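Side-chain contacts in putative solute-binding component of ABC transporter (Clostridium phytofermentans, PDB 4YS6), which probably serves an ABC transporter as its sugar-binding component, holding beta-D-glucopyranose in the cleft between two lobes: residues A[77-80]-A[81-85]; A[47-50]-A[51-55]. One frame throughout, in Å; residues are numbered along the deposited sequence.

Contact 1 (A[77-80]-A[81-85]); sequences DVQT and QVSQI. With NA (sodium ion), chain G.
Thr80 and Gln84, one helical turn apart, pass each other at a slant on the first turns of helix 78-90. The methyl CG2 of Thr80, anti to the backbone N, rests 3.6 Å from Gln84 NE2. Gln84 runs extended beyond CG, and its CG lies 3.1 Å from Thr80 O, beside the bond from Gln84 N to that same carbonyl. Its amide NE2 is spent elsewhere, on Tyr73 O at the end of strand 68-73.

On another side of the helix, Gln79 folds back at chi2 (55°), which brings OE1 over the next turn: 4.0 Å from Val82 CG1 and 3.5 Å from Ser83 OG. Ser83 OG also sits 3.1 Å from Gln79 O, the carbonyl that accepts Ser83 N; with OG beside its own backbone N (chi1 -65°), the short serine hydroxyl comes back against the preceding turn. Val78 and Val82 meet loosely, CG1 to CG2 at 4.4 Å, as branched apolar groups one turn apart. Gln81 turns away, its amide bonded to Ala99 O and Ile101 N.

At the N-cap position Asp77 makes no capping bond with its side chain. Instead its carboxylate OD1 binds a sodium ion at 2.5 Å, and Ser75 O binds the same ion, while Asp77 OD2 accepts a hydrogen bond from a water on that ion. The negative group thus probably balances the cation's charge beside the helix start.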
# COMPACT_ATOMS: atom_id res chain seq x y z
N ASP A 77 -15.79 3.93 -1.21
CA ASP A 77 -16.65 5.08 -1.47
C ASP A 77 -16.44 6.13 -0.38
O ASP A 77 -16.75 5.88 0.79
CB ASP A 77 -18.11 4.62 -1.53
CG ASP A 77 -18.43 3.85 -2.80
OD1 ASP A 77 -17.67 3.97 -3.77
OD2 ASP A 77 -19.45 3.11 -2.83
N VAL A 78 -15.90 7.29 -0.75
CA VAL A 78 -15.52 8.31 0.23
C VAL A 78 -16.69 8.77 1.10
O VAL A 78 -16.54 8.90 2.32
CB VAL A 78 -14.87 9.51 -0.47
CG1 VAL A 78 -14.66 10.70 0.49
CG2 VAL A 78 -13.55 9.09 -1.06
N GLN A 79 -17.85 9.02 0.50
CA GLN A 79 -18.97 9.53 1.30
C GLN A 79 -19.46 8.47 2.29
O GLN A 79 -19.94 8.79 3.38
CB GLN A 79 -20.11 10.00 0.40
CG GLN A 79 -21.26 10.59 1.16
CD GLN A 79 -20.82 11.73 2.07
OE1 GLN A 79 -21.18 11.78 3.25
NE2 GLN A 79 -20.03 12.63 1.52
N THR A 80 -19.30 7.20 1.93
CA THR A 80 -19.67 6.12 2.84
C THR A 80 -18.74 6.14 4.03
O THR A 80 -19.18 5.97 5.17
CB THR A 80 -19.65 4.75 2.14
OG1 THR A 80 -20.73 4.70 1.20
CG2 THR A 80 -19.82 3.61 3.17
N GLN A 81 -17.44 6.32 3.79
CA GLN A 81 -16.51 6.35 4.90
C GLN A 81 -16.78 7.54 5.80
O GLN A 81 -16.72 7.42 7.03
CB GLN A 81 -15.07 6.37 4.40
CG GLN A 81 -14.09 6.37 5.55
CD GLN A 81 -12.70 6.01 5.09
OE1 GLN A 81 -12.06 6.76 4.35
NE2 GLN A 81 -12.24 4.85 5.50
N VAL A 82 -17.08 8.70 5.22
CA VAL A 82 -17.45 9.85 6.02
C VAL A 82 -18.68 9.57 6.90
O VAL A 82 -18.68 9.88 8.10
CB VAL A 82 -17.72 11.08 5.12
CG1 VAL A 82 -18.32 12.22 5.94
CG2 VAL A 82 -16.43 11.52 4.44
N SER A 83 -19.72 8.98 6.32
CA SER A 83 -20.92 8.67 7.08
C SER A 83 -20.65 7.63 8.16
O SER A 83 -21.21 7.70 9.25
CB SER A 83 -22.02 8.20 6.14
OG SER A 83 -22.38 9.26 5.29
N GLN A 84 -19.77 6.67 7.87
CA GLN A 84 -19.44 5.66 8.87
C GLN A 84 -18.73 6.27 10.06
O GLN A 84 -19.06 5.95 11.19
CB GLN A 84 -18.58 4.55 8.26
CG GLN A 84 -19.39 3.70 7.31
CD GLN A 84 -18.57 2.65 6.59
OE1 GLN A 84 -17.35 2.79 6.43
NE2 GLN A 84 -19.24 1.60 6.13
N ILE A 85 -17.80 7.19 9.81
CA ILE A 85 -17.11 7.88 10.90
C ILE A 85 -18.07 8.76 11.70
O ILE A 85 -18.04 8.75 12.93
CB ILE A 85 -15.92 8.69 10.34
CG1 ILE A 85 -14.91 7.71 9.75
CG2 ILE A 85 -15.24 9.54 11.43
CD1 ILE A 85 -13.91 8.34 8.81
NA NA G . -16.71 1.84 -4.57
O HOH W 1 -19.06 0.95 -4.25
O HOH W 2 -15.35 3.08 -5.69
O HOH W 3 -16.76 -0.50 -4.26

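Contact 2 (A[47-50]-A[51-55]); sequences DLQR and WNQDG. With NA (sodium ion), chain I; BGC (beta-D-glucopyranose), chain D.
The guanidinium of Arg50 lies flat on the Trp51 ring, planes 5° apart, with Trp51 CH2 over its centre; the two form a cation-pi stack at the N-terminal end of helix 50-64, in the wall of the glucose pocket of this periplasmic binding protein fold. Arg50 CZ is 4.3 Å from the centroid of the six-membered ring. Over the same ring system, Arg50 CG stands 3.8 Å from the five-membered centroid in a CH-pi contact. Chi1 of 64° holds CG between the backbone N and the carbonyl carbon, and the bend at chi3 lays the rest of the chain along the indole.

NE and NH2 form a side-on salt bridge with Asp54, one nitrogen to each oxygen, with NH2 to OD1 nearly straight (177°); Tyr123 OH also bonds OD1. NH1 donates to glucose O3 and makes a second salt bridge, to Asp124. Arginine suits this place because its flat cation offers a face to indole and an edge to Asp54 and the sugar. At the Trp51 edge, NE1 donates to glucose O6 at 3.0 Å, while Leu48 CB packs against CD1.

Away from the sugar, Gln49 NE2 donates to Gln53 OE1, the two amides strongly turned against each other, and Gln49 OE1 takes Ile275 N. Asn52, whose backbone O binds a sodium ion, folds its amide back: ND2, also bonded to Lys46 O, reaches Gln49 O at 3.0 Å, from the same face as Asn52 N.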
# COMPACT_ATOMS: atom_id res chain seq x y z
N ASP A 47 -12.37 -5.14 -0.99
CA ASP A 47 -12.09 -5.60 -2.36
C ASP A 47 -10.59 -5.53 -2.65
O ASP A 47 -10.13 -6.03 -3.67
CB ASP A 47 -12.86 -4.78 -3.39
CG ASP A 47 -14.37 -5.00 -3.30
OD1 ASP A 47 -14.81 -6.16 -3.11
OD2 ASP A 47 -15.12 -4.01 -3.42
N LEU A 48 -9.84 -4.89 -1.76
CA LEU A 48 -8.39 -4.89 -1.79
C LEU A 48 -7.98 -5.74 -0.59
O LEU A 48 -8.41 -5.48 0.53
CB LEU A 48 -7.84 -3.48 -1.71
CG LEU A 48 -8.14 -2.60 -2.93
CD1 LEU A 48 -7.88 -1.15 -2.65
CD2 LEU A 48 -7.32 -3.04 -4.11
N GLN A 49 -7.21 -6.80 -0.81
CA GLN A 49 -7.21 -7.89 0.14
C GLN A 49 -6.78 -7.52 1.54
O GLN A 49 -7.42 -7.93 2.51
CB GLN A 49 -6.30 -9.02 -0.33
CG GLN A 49 -6.52 -10.31 0.44
CD GLN A 49 -5.29 -11.21 0.37
OE1 GLN A 49 -4.97 -11.76 -0.68
NE2 GLN A 49 -4.62 -11.35 1.48
N ARG A 50 -5.69 -6.78 1.67
CA ARG A 50 -5.05 -6.64 2.97
C ARG A 50 -5.99 -6.09 4.05
O ARG A 50 -5.89 -6.48 5.22
CB ARG A 50 -3.78 -5.75 2.90
CG ARG A 50 -4.00 -4.33 2.52
CD ARG A 50 -2.79 -3.48 2.87
NE ARG A 50 -2.66 -3.27 4.31
CZ ARG A 50 -1.77 -2.44 4.86
NH1 ARG A 50 -0.89 -1.80 4.11
NH2 ARG A 50 -1.73 -2.26 6.18
N TRP A 51 -6.92 -5.23 3.67
CA TRP A 51 -7.75 -4.52 4.66
C TRP A 51 -8.68 -5.46 5.38
O TRP A 51 -9.11 -5.17 6.49
CB TRP A 51 -8.54 -3.37 4.01
CG TRP A 51 -7.63 -2.50 3.22
CD1 TRP A 51 -7.54 -2.45 1.86
CD2 TRP A 51 -6.60 -1.62 3.71
NE1 TRP A 51 -6.55 -1.60 1.47
CE2 TRP A 51 -5.94 -1.09 2.59
CE3 TRP A 51 -6.18 -1.23 4.99
CZ2 TRP A 51 -4.90 -0.17 2.71
CZ3 TRP A 51 -5.13 -0.34 5.10
CH2 TRP A 51 -4.50 0.18 3.97
N ASN A 52 -8.95 -6.62 4.77
CA ASN A 52 -9.67 -7.69 5.48
C ASN A 52 -8.87 -8.16 6.69
O ASN A 52 -9.42 -8.36 7.78
CB ASN A 52 -9.95 -8.85 4.54
CG ASN A 52 -10.93 -8.47 3.44
OD1 ASN A 52 -12.14 -8.44 3.64
ND2 ASN A 52 -10.42 -8.16 2.28
N GLN A 53 -7.58 -8.33 6.48
CA GLN A 53 -6.69 -8.75 7.56
C GLN A 53 -6.44 -7.61 8.54
O GLN A 53 -6.44 -7.83 9.75
CB GLN A 53 -5.37 -9.27 7.00
CG GLN A 53 -5.44 -10.69 6.44
CD GLN A 53 -6.04 -10.74 5.07
OE1 GLN A 53 -5.46 -10.23 4.12
NE2 GLN A 53 -7.22 -11.35 4.95
N ASP A 54 -6.22 -6.40 8.03
CA ASP A 54 -6.04 -5.25 8.91
C ASP A 54 -7.22 -5.12 9.88
O ASP A 54 -7.03 -4.97 11.09
CB ASP A 54 -5.90 -3.96 8.11
CG ASP A 54 -4.60 -3.86 7.34
OD1 ASP A 54 -3.52 -3.64 7.96
OD2 ASP A 54 -4.66 -3.98 6.11
N GLY A 55 -8.43 -5.17 9.35
CA GLY A 55 -9.63 -4.97 10.15
C GLY A 55 -9.84 -6.08 11.14
O GLY A 55 -10.16 -5.84 12.30
NA NA I . -11.79 -10.05 7.86
C2 BGC D . -1.17 0.32 1.19
C3 BGC D . -0.80 -0.85 0.34
C4 BGC D . -1.94 -1.37 -0.43
C5 BGC D . -2.64 -0.30 -1.21
C6 BGC D . -3.94 -0.76 -1.85
C1 BGC D . -1.74 1.44 0.30
O1 BGC D . -2.11 2.48 0.97
O2 BGC D . -0.03 0.81 1.88
O3 BGC D . -0.26 -1.88 1.26
O4 BGC D . -1.50 -2.35 -1.41
O5 BGC D . -2.96 0.78 -0.29
O6 BGC D . -4.74 -1.49 -0.94
O HOH W 4 -13.34 -9.17 6.26
O HOH W 5 -11.15 -12.04 6.69
O HOH W 6 -12.81 -8.05 8.85

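From the N terminus, strand 38-43 leads into the loop of contact 2, which joins that loop to helix 50-64; strand 68-73 follows, and contact 1 lies at the beginning of the next helix, 78-90. Each contact joins residues mostly three or four apart in one unbroken stretch, so neither closes a long loop, and the two stand in series without nesting or crossing. The centres of contact 1 and contact 2 are about 17 Å apart. Both mark a strand-to-helix passage of the same lobe, whose strands 38-43 and 68-73 are neighbours in the sheet. Tyr73, already met by Gln84, also reaches contact 2 through its OH, bonded to Trp51 O.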